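Local atomic coordinates of DUF917 domain-containing protein (Chromobacterium violaceum, PDB entry 2O3I), a protein that is of unknown function but belongs to the DUF917 (S-Me-THD-like) family and occurs here as an assembly of two chains. Residues L168-P173 and T185-M190; K260-P265 and P312-P317; T294-N299 and L303-A308. The protein carries 2 engineered substitutions. One frame throughout, in Å; residues are numbered along the deposited sequence.

Contact 1: residues L168-P173 and T185-M190; sequences LGVRMP and TVVEQM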
ATOM      1  N   LEU A 168       8.527   1.956  -1.587  1.00 25.53           N
ATOM      2  CA  LEU A 168       7.983   1.491  -0.327  1.00 26.06           C
ATOM      3  C   LEU A 168       9.099   1.129   0.645  1.00 25.70           C
ATOM      4  O   LEU A 168      10.013   0.383   0.305  1.00 27.38           O
ATOM      5  CB  LEU A 168       7.075   0.284  -0.581  1.00 25.50           C
ATOM      6  CG  LEU A 168       6.096  -0.212   0.489  1.00 27.71           C
ATOM      7  CD1 LEU A 168       6.832  -0.983   1.543  1.00 29.46           C
ATOM      8  CD2 LEU A 168       5.330   0.954   1.090  1.00 27.76           C
ATOM      9  N   GLY A 169       9.022   1.685   1.850  1.00 25.80           N
ATOM     10  CA  GLY A 169      10.007   1.402   2.879  1.00 22.96           C
ATOM     11  C   GLY A 169       9.293   0.820   4.083  1.00 22.87           C
ATOM     12  O   GLY A 169       8.238   1.319   4.472  1.00 23.46           O
ATOM     13  N   VAL A 170       9.840  -0.244   4.664  1.00 23.13           N
ATOM     14  CA  VAL A 170       9.225  -0.868   5.835  1.00 25.07           C
ATOM     15  C   VAL A 170      10.209  -1.122   6.973  1.00 27.46           C
ATOM     16  O   VAL A 170      11.263  -1.736   6.785  1.00 28.83           O
ATOM     17  CB  VAL A 170       8.553  -2.221   5.491  1.00 22.53           C
ATOM     18  CG1 VAL A 170       8.050  -2.889   6.763  1.00 25.28           C
ATOM     19  CG2 VAL A 170       7.392  -2.003   4.536  1.00 22.76           C
ATOM     20  N   ARG A 171       9.840  -0.644   8.157  1.00 29.14           N
ATOM     21  CA  ARG A 171      10.630  -0.832   9.364  1.00 32.64           C
ATOM     22  C   ARG A 171       9.724  -1.531  10.380  1.00 34.55           C
ATOM     23  O   ARG A 171       8.732  -0.965  10.848  1.00 32.18           O
ATOM     24  CB  ARG A 171      11.115   0.518   9.916  1.00 30.78           C
HETATM   25  N   MSE A 172      10.059  -2.777  10.693  1.00 38.55           N
HETATM   26  CA  MSE A 172       9.289  -3.563  11.645  1.00 43.08           C
HETATM   27  C   MSE A 172       9.575  -3.096  13.063  1.00 45.48           C
HETATM   28  O   MSE A 172      10.647  -2.564  13.350  1.00 44.97           O
HETATM   29  CB  MSE A 172       9.661  -5.043  11.535  1.00 44.55           C
HETATM   30  CG  MSE A 172       9.318  -5.690  10.216  1.00 48.45           C
HETATM   31 SE   MSE A 172       7.418  -5.746   9.925  1.00 56.66          SE
HETATM   32  CE  MSE A 172       6.972  -7.237  11.079  1.00 55.60           C
ATOM     33  N   PRO A 173       8.607  -3.268  13.969  1.00 48.41           N
ATOM     34  CA  PRO A 173       8.863  -2.840  15.345  1.00 51.26           C
ATOM     35  C   PRO A 173       9.650  -3.971  16.015  1.00 53.94           C
ATOM     36  O   PRO A 173       9.675  -5.096  15.510  1.00 51.33           O
ATOM     37  CB  PRO A 173       7.458  -2.687  15.917  1.00 50.48           C
ATOM     38  CG  PRO A 173       6.717  -3.797  15.242  1.00 49.26           C
ATOM     39  CD  PRO A 173       7.208  -3.702  13.800  1.00 49.18           C
ATOM     40  N   THR A 185       7.206 -11.032   4.349  1.00 32.86           N
ATOM     41  CA  THR A 185       5.774 -11.271   4.201  1.00 33.66           C
ATOM     42  C   THR A 185       5.014  -9.947   4.264  1.00 32.84           C
ATOM     43  O   THR A 185       4.146  -9.680   3.431  1.00 32.56           O
ATOM     44  CB  THR A 185       5.242 -12.223   5.317  1.00 35.57           C
ATOM     45  OG1 THR A 185       5.867 -13.508   5.194  1.00 38.65           O
ATOM     46  CG2 THR A 185       3.730 -12.401   5.203  1.00 35.78           C
ATOM     47  N   VAL A 186       5.351  -9.120   5.251  1.00 31.42           N
ATOM     48  CA  VAL A 186       4.700  -7.826   5.423  1.00 30.76           C
ATOM     49  C   VAL A 186       4.873  -6.969   4.173  1.00 30.42           C
ATOM     50  O   VAL A 186       3.914  -6.379   3.672  1.00 31.54           O
ATOM     51  CB  VAL A 186       5.282  -7.060   6.641  1.00 31.56           C
ATOM     52  CG1 VAL A 186       4.510  -5.765   6.854  1.00 32.62           C
ATOM     53  CG2 VAL A 186       5.217  -7.930   7.893  1.00 32.24           C
ATOM     54  N   VAL A 187       6.102  -6.900   3.674  1.00 29.13           N
ATOM     55  CA  VAL A 187       6.385  -6.117   2.483  1.00 28.50           C
ATOM     56  C   VAL A 187       5.538  -6.608   1.315  1.00 29.04           C
ATOM     57  O   VAL A 187       4.944  -5.814   0.592  1.00 28.26           O
ATOM     58  CB  VAL A 187       7.884  -6.196   2.116  1.00 28.79           C
ATOM     59  CG1 VAL A 187       8.112  -5.703   0.690  1.00 24.61           C
ATOM     60  CG2 VAL A 187       8.689  -5.365   3.104  1.00 23.68           C
ATOM     61  N   GLU A 188       5.477  -7.922   1.141  1.00 29.11           N
ATOM     62  CA  GLU A 188       4.697  -8.494   0.056  1.00 31.30           C
ATOM     63  C   GLU A 188       3.211  -8.181   0.237  1.00 31.51           C
ATOM     64  O   GLU A 188       2.496  -7.930  -0.732  1.00 29.51           O
ATOM     65  CB  GLU A 188       4.908 -10.001   0.008  1.00 33.30           C
ATOM     66  CG  GLU A 188       4.262 -10.680  -1.174  1.00 35.82           C
ATOM     67  CD  GLU A 188       4.466 -12.176  -1.140  1.00 38.06           C
ATOM     68  OE1 GLU A 188       3.976 -12.814  -0.187  1.00 41.41           O
ATOM     69  OE2 GLU A 188       5.123 -12.712  -2.055  1.00 39.43           O
ATOM     70  N   GLN A 189       2.755  -8.204   1.484  1.00 33.00           N
ATOM     71  CA  GLN A 189       1.358  -7.917   1.795  1.00 34.72           C
ATOM     72  C   GLN A 189       0.982  -6.492   1.431  1.00 33.98           C
ATOM     73  O   GLN A 189      -0.173  -6.200   1.150  1.00 32.57           O
ATOM     74  CB  GLN A 189       1.092  -8.142   3.281  1.00 34.98           C
ATOM     75  CG  GLN A 189       1.027  -9.598   3.682  1.00 38.27           C
ATOM     76  CD  GLN A 189       0.908  -9.774   5.177  1.00 38.72           C
ATOM     77  OE1 GLN A 189       0.848 -10.896   5.675  1.00 42.69           O
ATOM     78  NE2 GLN A 189       0.876  -8.666   5.904  1.00 39.49           N
HETATM   79  N   MSE A 190       1.965  -5.603   1.436  1.00 36.12           N
HETATM   80  CA  MSE A 190       1.712  -4.207   1.114  1.00 37.99           C
HETATM   81  C   MSE A 190       1.954  -3.860  -0.351  1.00 38.64           C
HETATM   82  O   MSE A 190       1.318  -2.951  -0.891  1.00 38.22           O
HETATM   83  CB  MSE A 190       2.565  -3.313   2.006  1.00 37.82           C
HETATM   84  CG  MSE A 190       2.251  -3.481   3.474  1.00 40.69           C
HETATM   85 SE   MSE A 190       3.346  -2.357   4.575  1.00 43.78          SE
HETATM   86  CE  MSE A 190       2.590  -2.785   6.303  1.00 42.28           C
TER
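Strand 165-171, at the outer edge of this chain's mixed sheet, packs against helix 183-194, and Val170 and Met172 do the work for the strand and the loop after it, meeting Val186, Val187 and Met190 of the helix. The backbones stay well apart: the nearest alpha carbons, Val170 CA and Val187 CA, are separated by 6.8 Å, and side chains fill the gap. Val170 points at the helix and touches it chiefly through CG2. This methyl lies 3.9 Å from Val187 CG2, with Val170 CB equally close to the same atom, the two side chains crossing at a slant, and 4.1 Å from Met190 SE. A single methyl therefore bridges two helix residues spaced three apart, not quite one turn. Met190 gets there by staying straight beyond CG (chi2 180°), which carries its selenium out from the helix to the strand. Met172 behaves in the contrary way. It is bent at chi2 (-65°) and again at chi3 (-78°), and this curl brings the end of the chain round to Val186. The two side chains meet tip to tip, with Met172 CE 3.7 Å from Val186 CG2 and Met172 SE equally close to the same methyl. The second subunit is near at hand: Leu168 to Arg171 pair antiparallel with one of its strands, so the sheet continues across the interface. Met172 also packs on Leu164 of the second subunit, while Gln189 NE2 is hydrogen-bonded to Asn197 OD1 of that chain. Between 168-173 and 185-190 themselves there is no hydrogen bond. Their contact is apolar, mainly methyl groups and the selenium of two selenomethionines, and rests on van der Waals packing, beside an edge strand paired both with its own sheet and with the second subunit.

Contact 2: residues K260-P265 and P312-P317; sequences KLLFGP and PLATAP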
ATOM      1  N   LYS A 260      12.328 -37.689  -9.196  1.00 39.83           N
ATOM      2  CA  LYS A 260      11.533 -38.881  -8.946  1.00 40.73           C
ATOM      3  C   LYS A 260      10.214 -38.845  -9.713  1.00 39.12           C
ATOM      4  O   LYS A 260       9.543 -37.813  -9.759  1.00 39.41           O
ATOM      5  CB  LYS A 260      11.254 -39.029  -7.448  1.00 42.15           C
ATOM      6  CG  LYS A 260      10.511 -40.307  -7.102  1.00 45.88           C
ATOM      7  CD  LYS A 260      10.198 -40.412  -5.615  1.00 49.75           C
ATOM      8  CE  LYS A 260       9.382 -41.667  -5.325  1.00 49.42           C
ATOM      9  NZ  LYS A 260       8.959 -41.744  -3.899  1.00 52.79           N
ATOM     10  N   LEU A 261       9.859 -39.969 -10.328  1.00 37.08           N
ATOM     11  CA  LEU A 261       8.605 -40.063 -11.068  1.00 37.00           C
ATOM     12  C   LEU A 261       7.514 -40.273 -10.020  1.00 36.86           C
ATOM     13  O   LEU A 261       7.427 -41.338  -9.409  1.00 36.16           O
ATOM     14  CB  LEU A 261       8.626 -41.261 -12.022  1.00 37.60           C
ATOM     15  CG  LEU A 261       7.808 -41.228 -13.323  1.00 39.29           C
ATOM     16  CD1 LEU A 261       7.765 -42.633 -13.890  1.00 39.47           C
ATOM     17  CD2 LEU A 261       6.403 -40.724 -13.094  1.00 40.60           C
ATOM     18  N   LEU A 262       6.689 -39.257  -9.802  1.00 36.08           N
ATOM     19  CA  LEU A 262       5.622 -39.361  -8.820  1.00 35.18           C
ATOM     20  C   LEU A 262       4.380 -40.045  -9.364  1.00 35.86           C
ATOM     21  O   LEU A 262       3.723 -40.799  -8.650  1.00 36.26           O
ATOM     22  CB  LEU A 262       5.216 -37.980  -8.320  1.00 31.34           C
ATOM     23  CG  LEU A 262       6.255 -37.099  -7.646  1.00 30.81           C
ATOM     24  CD1 LEU A 262       5.575 -35.803  -7.234  1.00 30.45           C
ATOM     25  CD2 LEU A 262       6.850 -37.806  -6.441  1.00 28.53           C
ATOM     26  N   PHE A 263       4.055 -39.792 -10.627  1.00 36.79           N
ATOM     27  CA  PHE A 263       2.844 -40.369 -11.190  1.00 37.99           C
ATOM     28  C   PHE A 263       2.809 -40.341 -12.718  1.00 38.58           C
ATOM     29  O   PHE A 263       3.398 -39.461 -13.351  1.00 36.62           O
ATOM     30  CB  PHE A 263       1.651 -39.599 -10.606  1.00 38.60           C
ATOM     31  CG  PHE A 263       0.305 -40.153 -10.972  1.00 40.39           C
ATOM     32  CD1 PHE A 263      -0.360 -39.716 -12.113  1.00 39.71           C
ATOM     33  CD2 PHE A 263      -0.326 -41.076 -10.139  1.00 40.31           C
ATOM     34  CE1 PHE A 263      -1.641 -40.185 -12.416  1.00 41.28           C
ATOM     35  CE2 PHE A 263      -1.602 -41.552 -10.432  1.00 40.98           C
ATOM     36  CZ  PHE A 263      -2.263 -41.107 -11.572  1.00 40.29           C
ATOM     37  N   GLY A 264       2.119 -41.319 -13.297  1.00 40.76           N
ATOM     38  CA  GLY A 264       1.982 -41.396 -14.742  1.00 43.25           C
ATOM     39  C   GLY A 264       3.128 -42.031 -15.510  1.00 44.60           C
ATOM     40  O   GLY A 264       3.900 -42.805 -14.945  1.00 44.69           O
ATOM     41  N   PRO A 265       3.272 -41.718 -16.809  1.00 46.85           N
ATOM     42  CA  PRO A 265       2.433 -40.810 -17.602  1.00 48.31           C
ATOM     43  C   PRO A 265       0.962 -41.213 -17.673  1.00 48.25           C
ATOM     44  O   PRO A 265       0.634 -42.368 -17.931  1.00 50.30           O
ATOM     45  CB  PRO A 265       3.117 -40.814 -18.974  1.00 47.89           C
ATOM     46  CG  PRO A 265       3.786 -42.153 -19.025  1.00 48.99           C
ATOM     47  CD  PRO A 265       4.350 -42.287 -17.638  1.00 48.46           C
ATOM     48  N   PRO A 312       1.048 -37.311   1.316  1.00 35.09           N
ATOM     49  CA  PRO A 312       1.244 -36.810  -0.049  1.00 33.76           C
ATOM     50  C   PRO A 312       2.440 -37.444  -0.757  1.00 33.03           C
ATOM     51  O   PRO A 312       3.384 -37.905  -0.111  1.00 32.91           O
ATOM     52  CB  PRO A 312       1.414 -35.307   0.161  1.00 33.71           C
ATOM     53  CG  PRO A 312       2.064 -35.227   1.494  1.00 34.10           C
ATOM     54  CD  PRO A 312       1.307 -36.251   2.309  1.00 35.45           C
ATOM     55  N   LEU A 313       2.388 -37.476  -2.085  1.00 31.74           N
ATOM     56  CA  LEU A 313       3.468 -38.046  -2.887  1.00 31.29           C
ATOM     57  C   LEU A 313       4.718 -37.179  -2.786  1.00 30.35           C
ATOM     58  O   LEU A 313       5.842 -37.687  -2.737  1.00 28.14           O
ATOM     59  CB  LEU A 313       3.046 -38.143  -4.355  1.00 34.32           C
ATOM     60  CG  LEU A 313       2.049 -39.228  -4.755  1.00 33.26           C
ATOM     61  CD1 LEU A 313       1.578 -38.972  -6.171  1.00 34.35           C
ATOM     62  CD2 LEU A 313       2.710 -40.593  -4.650  1.00 34.04           C
ATOM     63  N   ALA A 314       4.508 -35.867  -2.768  1.00 27.95           N
ATOM     64  CA  ALA A 314       5.605 -34.915  -2.666  1.00 29.87           C
ATOM     65  C   ALA A 314       5.099 -33.609  -2.086  1.00 30.02           C
ATOM     66  O   ALA A 314       3.905 -33.318  -2.117  1.00 29.69           O
ATOM     67  CB  ALA A 314       6.237 -34.669  -4.037  1.00 27.81           C
ATOM     68  N   THR A 315       6.024 -32.814  -1.570  1.00 30.60           N
ATOM     69  CA  THR A 315       5.678 -31.547  -0.960  1.00 30.91           C
ATOM     70  C   THR A 315       6.831 -30.576  -1.138  1.00 30.46           C
ATOM     71  O   THR A 315       7.987 -30.990  -1.214  1.00 28.58           O
ATOM     72  CB  THR A 315       5.408 -31.753   0.546  1.00 33.14           C
ATOM     73  OG1 THR A 315       4.226 -32.542   0.708  1.00 38.13           O
ATOM     74  CG2 THR A 315       5.236 -30.440   1.255  1.00 35.01           C
ATOM     75  N   ALA A 316       6.507 -29.291  -1.227  1.00 29.21           N
ATOM     76  CA  ALA A 316       7.527 -28.260  -1.351  1.00 30.18           C
ATOM     77  C   ALA A 316       8.308 -28.358  -0.045  1.00 28.21           C
ATOM     78  O   ALA A 316       7.769 -28.822   0.959  1.00 28.29           O
ATOM     79  CB  ALA A 316       6.878 -26.888  -1.480  1.00 29.84           C
ATOM     80  N   PRO A 317       9.564 -27.891  -0.019  1.00 27.55           N
ATOM     81  CA  PRO A 317      10.367 -27.262  -1.073  1.00 26.98           C
ATOM     82  C   PRO A 317      10.637 -28.063  -2.342  1.00 25.40           C
ATOM     83  O   PRO A 317      11.049 -27.497  -3.347  1.00 25.83           O
ATOM     84  CB  PRO A 317      11.654 -26.890  -0.342  1.00 26.44           C
ATOM     85  CG  PRO A 317      11.793 -27.997   0.659  1.00 26.69           C
ATOM     86  CD  PRO A 317      10.377 -28.098   1.195  1.00 27.19           C
TER
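This is a small apolar contact in the C-terminal part of the fold, where Leu262 of strand 260-262 meets Leu313 and Ala314 of the segment 312-317. No hydrogen bond joins the two. Leu262 points toward the other segment, and both methyls of its fork rest on Ala314 CB: CD1 at 3.5 Å, tighter than an ordinary carbon-carbon contact, and CD2 at 4.0 Å. Leu262 CD2 also lies 3.8 Å from Leu313 O. Leu313 returns the gesture. Its CG stands beside its own backbone N (chi1 -74°), and CD1 comes within 3.8 Å of Leu262 O and 4.3 Å of Leu262 CB. Each leucine thus sets a methyl near the other's carbonyl oxygen, and the two side chains pack against each other's backbone, with Leu262 CA and Leu313 CA 6.4 Å apart. Phe263 adds little, reaching Leu313 CD1 through its CB at 4.5 Å; its side chain packs on Asp288 as well. Strand 352-358 lies against both sides of the contact, since Leu262 and Ala314 each rest on Ala357, and Leu262 also touches Ala304 of strand 301-306. The chain turns a corner here before strand 266-268, which pairs with the same strand 352-358. Consistent with both side chains pointing toward 312-317, Leu262 and Phe263 both face Val355, the arrangement of a classic beta bulge.

Contact 3: residues T294-N299 and L303-A308; sequences TVLYQN and LAWDSA
Thr294 pairs with Trp305 of this beta hairpin by two backbone bonds: Thr294 N reaches Trp305 O at 2.8 Å, and Trp305 N returns to Thr294 O at 2.7 Å. The threonine hydroxyl OG1, placed beside its own backbone N (chi1 -50°), is 2.6 Å from a water that donates to Trp305 O and also bonds Ser307 OG. Two donors thus serve that carbonyl oxygen, and the water bridges both strands. Val295 comes next, facing Ala304 across a non-hydrogen-bonded pair. Their alpha carbons, Val295 CA and Ala304 CA, close to 4.3 Å, and a CA-H...O contact takes Val295 CA to 3.2 Å from Leu303 O. The side chains of this pair lie on the opposite face from Thr294 and Trp305, with Val295 buried against Ile320 and Tyr322 of strand 319-324. Leu303 O also accepts the bond from Leu296 N at 2.8 Å; the return bond, Leu303 N to Leu296 O, is weak. Leu296 shares its face of the sheet with Thr294, Leu303 and Trp305. Its CD1 methyl reaches the edge of the indole, near the ring plane, 4.0 Å from Trp305 CD1, while Leu296 CB is 4.4 Å from Leu303 CD1. Within the antiparallel sheet, strand 283-287 pairs with 292-297, and the short strand 314-315 pairs with 301-306.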
ATOM      1  N   THR A 294      -3.619 -35.632  -7.699  1.00 35.52           N
ATOM      2  CA  THR A 294      -4.024 -34.241  -7.670  1.00 35.26           C
ATOM      3  C   THR A 294      -2.851 -33.372  -7.242  1.00 33.94           C
ATOM      4  O   THR A 294      -2.238 -33.600  -6.200  1.00 32.11           O
ATOM      5  CB  THR A 294      -5.194 -34.030  -6.697  1.00 35.36           C
ATOM      6  OG1 THR A 294      -6.215 -35.000  -6.971  1.00 35.40           O
ATOM      7  CG2 THR A 294      -5.771 -32.631  -6.852  1.00 32.60           C
ATOM      8  N   VAL A 295      -2.527 -32.388  -8.068  1.00 33.57           N
ATOM      9  CA  VAL A 295      -1.442 -31.474  -7.761  1.00 33.42           C
ATOM     10  C   VAL A 295      -2.081 -30.149  -7.341  1.00 34.53           C
ATOM     11  O   VAL A 295      -2.795 -29.523  -8.123  1.00 36.02           O
ATOM     12  CB  VAL A 295      -0.529 -31.268  -8.992  1.00 31.28           C
ATOM     13  CG1 VAL A 295       0.577 -30.268  -8.672  1.00 27.92           C
ATOM     14  CG2 VAL A 295       0.072 -32.597  -9.412  1.00 27.92           C
ATOM     15  N   LEU A 296      -1.845 -29.742  -6.098  1.00 35.41           N
ATOM     16  CA  LEU A 296      -2.416 -28.502  -5.589  1.00 36.89           C
ATOM     17  C   LEU A 296      -1.461 -27.341  -5.815  1.00 38.34           C
ATOM     18  O   LEU A 296      -0.252 -27.465  -5.587  1.00 39.37           O
ATOM     19  CB  LEU A 296      -2.722 -28.637  -4.097  1.00 39.25           C
ATOM     20  CG  LEU A 296      -3.569 -29.836  -3.663  1.00 41.69           C
ATOM     21  CD1 LEU A 296      -3.769 -29.774  -2.152  1.00 42.16           C
ATOM     22  CD2 LEU A 296      -4.912 -29.836  -4.385  1.00 41.31           C
ATOM     23  N   TYR A 297      -1.999 -26.206  -6.250  1.00 37.87           N
ATOM     24  CA  TYR A 297      -1.159 -25.047  -6.510  1.00 38.76           C
ATOM     25  C   TYR A 297      -1.818 -23.710  -6.202  1.00 40.00           C
ATOM     26  O   TYR A 297      -3.037 -23.578  -6.262  1.00 40.74           O
ATOM     27  CB  TYR A 297      -0.728 -25.038  -7.979  1.00 37.13           C
ATOM     28  CG  TYR A 297      -1.857 -24.768  -8.957  1.00 38.02           C
ATOM     29  CD1 TYR A 297      -2.676 -25.804  -9.420  1.00 38.59           C
ATOM     30  CD2 TYR A 297      -2.113 -23.474  -9.415  1.00 37.49           C
ATOM     31  CE1 TYR A 297      -3.724 -25.554 -10.320  1.00 38.54           C
ATOM     32  CE2 TYR A 297      -3.154 -23.212 -10.309  1.00 38.80           C
ATOM     33  CZ  TYR A 297      -3.955 -24.255 -10.755  1.00 39.97           C
ATOM     34  OH  TYR A 297      -4.989 -23.994 -11.622  1.00 39.09           O
ATOM     35  N   GLN A 298      -0.995 -22.727  -5.855  1.00 41.74           N
ATOM     36  CA  GLN A 298      -1.469 -21.369  -5.617  1.00 43.43           C
ATOM     37  C   GLN A 298      -1.221 -20.836  -7.029  1.00 43.34           C
ATOM     38  O   GLN A 298      -2.148 -20.477  -7.759  1.00 45.87           O
ATOM     39  CB  GLN A 298      -0.584 -20.669  -4.606  1.00 44.35           C
ATOM     40  N   ASN A 299       0.054 -20.808  -7.391  1.00 40.79           N
ATOM     41  CA  ASN A 299       0.517 -20.440  -8.725  1.00 38.87           C
ATOM     42  C   ASN A 299       1.461 -21.606  -8.955  1.00 36.07           C
ATOM     43  O   ASN A 299       1.346 -22.359  -9.926  1.00 34.97           O
ATOM     44  CB  ASN A 299       1.311 -19.131  -8.725  1.00 41.73           C
ATOM     45  CG  ASN A 299       0.421 -17.906  -8.816  1.00 45.25           C
ATOM     46  OD1 ASN A 299      -0.492 -17.850  -9.642  1.00 47.87           O
ATOM     47  ND2 ASN A 299       0.695 -16.908  -7.981  1.00 45.23           N
ATOM     48  N   LEU A 303       1.836 -29.386  -3.637  1.00 28.47           N
ATOM     49  CA  LEU A 303       1.589 -30.740  -3.172  1.00 30.65           C
ATOM     50  C   LEU A 303       1.050 -31.634  -4.282  1.00 32.10           C
ATOM     51  O   LEU A 303       0.425 -31.160  -5.233  1.00 31.50           O
ATOM     52  CB  LEU A 303       0.579 -30.748  -2.026  1.00 34.39           C
ATOM     53  CG  LEU A 303       0.841 -29.925  -0.767  1.00 37.37           C
ATOM     54  CD1 LEU A 303       0.366 -28.493  -0.974  1.00 37.74           C
ATOM     55  CD2 LEU A 303       0.088 -30.561   0.393  1.00 38.29           C
ATOM     56  N   ALA A 304       1.304 -32.930  -4.142  1.00 33.43           N
ATOM     57  CA  ALA A 304       0.833 -33.934  -5.085  1.00 35.76           C
ATOM     58  C   ALA A 304       0.206 -35.045  -4.245  1.00 36.67           C
ATOM     59  O   ALA A 304       0.868 -35.641  -3.390  1.00 35.58           O
ATOM     60  CB  ALA A 304       1.994 -34.478  -5.917  1.00 37.43           C
ATOM     61  N   TRP A 305      -1.075 -35.311  -4.485  1.00 36.96           N
ATOM     62  CA  TRP A 305      -1.798 -36.330  -3.735  1.00 37.55           C
ATOM     63  C   TRP A 305      -2.286 -37.504  -4.564  1.00 38.10           C
ATOM     64  O   TRP A 305      -2.862 -37.325  -5.637  1.00 37.97           O
ATOM     65  CB  TRP A 305      -3.026 -35.730  -3.041  1.00 38.04           C
ATOM     66  CG  TRP A 305      -2.765 -34.941  -1.792  1.00 37.61           C
ATOM     67  CD1 TRP A 305      -2.645 -33.582  -1.683  1.00 37.28           C
ATOM     68  CD2 TRP A 305      -2.636 -35.464  -0.465  1.00 37.05           C
ATOM     69  NE1 TRP A 305      -2.453 -33.229  -0.366  1.00 38.08           N
ATOM     70  CE2 TRP A 305      -2.443 -34.365   0.402  1.00 37.59           C
ATOM     71  CE3 TRP A 305      -2.668 -36.757   0.079  1.00 36.06           C
ATOM     72  CZ2 TRP A 305      -2.281 -34.520   1.784  1.00 36.49           C
ATOM     73  CZ3 TRP A 305      -2.507 -36.910   1.451  1.00 34.88           C
ATOM     74  CH2 TRP A 305      -2.316 -35.797   2.287  1.00 34.51           C
ATOM     75  N   ASP A 306      -2.052 -38.706  -4.047  1.00 38.90           N
ATOM     76  CA  ASP A 306      -2.524 -39.929  -4.680  1.00 39.85           C
ATOM     77  C   ASP A 306      -3.734 -40.325  -3.836  1.00 39.15           C
ATOM     78  O   ASP A 306      -3.609 -40.538  -2.633  1.00 38.68           O
ATOM     79  CB  ASP A 306      -1.471 -41.039  -4.615  1.00 41.36           C
ATOM     80  CG  ASP A 306      -1.958 -42.341  -5.242  1.00 43.76           C
ATOM     81  OD1 ASP A 306      -3.056 -42.814  -4.874  1.00 44.42           O
ATOM     82  OD2 ASP A 306      -1.239 -42.896  -6.102  1.00 46.08           O
ATOM     83  N   SER A 307      -4.896 -40.404  -4.470  1.00 38.55           N
ATOM     84  CA  SER A 307      -6.142 -40.757  -3.797  1.00 37.66           C
ATOM     85  C   SER A 307      -6.029 -41.931  -2.830  1.00 36.92           C
ATOM     86  O   SER A 307      -6.656 -41.931  -1.773  1.00 38.16           O
ATOM     87  CB  SER A 307      -7.210 -41.092  -4.838  1.00 37.49           C
ATOM     88  OG  SER A 307      -7.238 -40.118  -5.860  1.00 39.58           O
ATOM     89  N   ALA A 308      -5.232 -42.927  -3.193  1.00 35.23           N
ATOM     90  CA  ALA A 308      -5.084 -44.119  -2.368  1.00 35.82           C
ATOM     91  C   ALA A 308      -4.121 -44.020  -1.183  1.00 34.47           C
ATOM     92  O   ALA A 308      -3.984 -44.974  -0.425  1.00 33.32           O
ATOM     93  CB  ALA A 308      -4.685 -45.307  -3.258  1.00 34.83           C
TER
HETATM   94  O   HOH W   1      -5.872 -37.355  -5.816  1.00 31.41           O

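Coming from the N terminus, the chain first closes contact 1, a short excursion of 11 residues from the edge strand 165-171 to helix 183-194, at the border with the second subunit. Only later does it enter the antiparallel sheet. Contact 2 opens at 260-265 and shuts at 312-317, joining strand 260-262 to the segment around 314-315; contact 3, which ties the two hairpin strands together, lies wholly between those ends. They touch: Leu313 N is 2.7 Å from Ala304 O, a probable hydrogen bond between adjacent strands, and Pro312 packs on the Trp305 ring. Contact 1 stands apart, its centre 34 Å from that of contact 2 and 31 Å from that of contact 3.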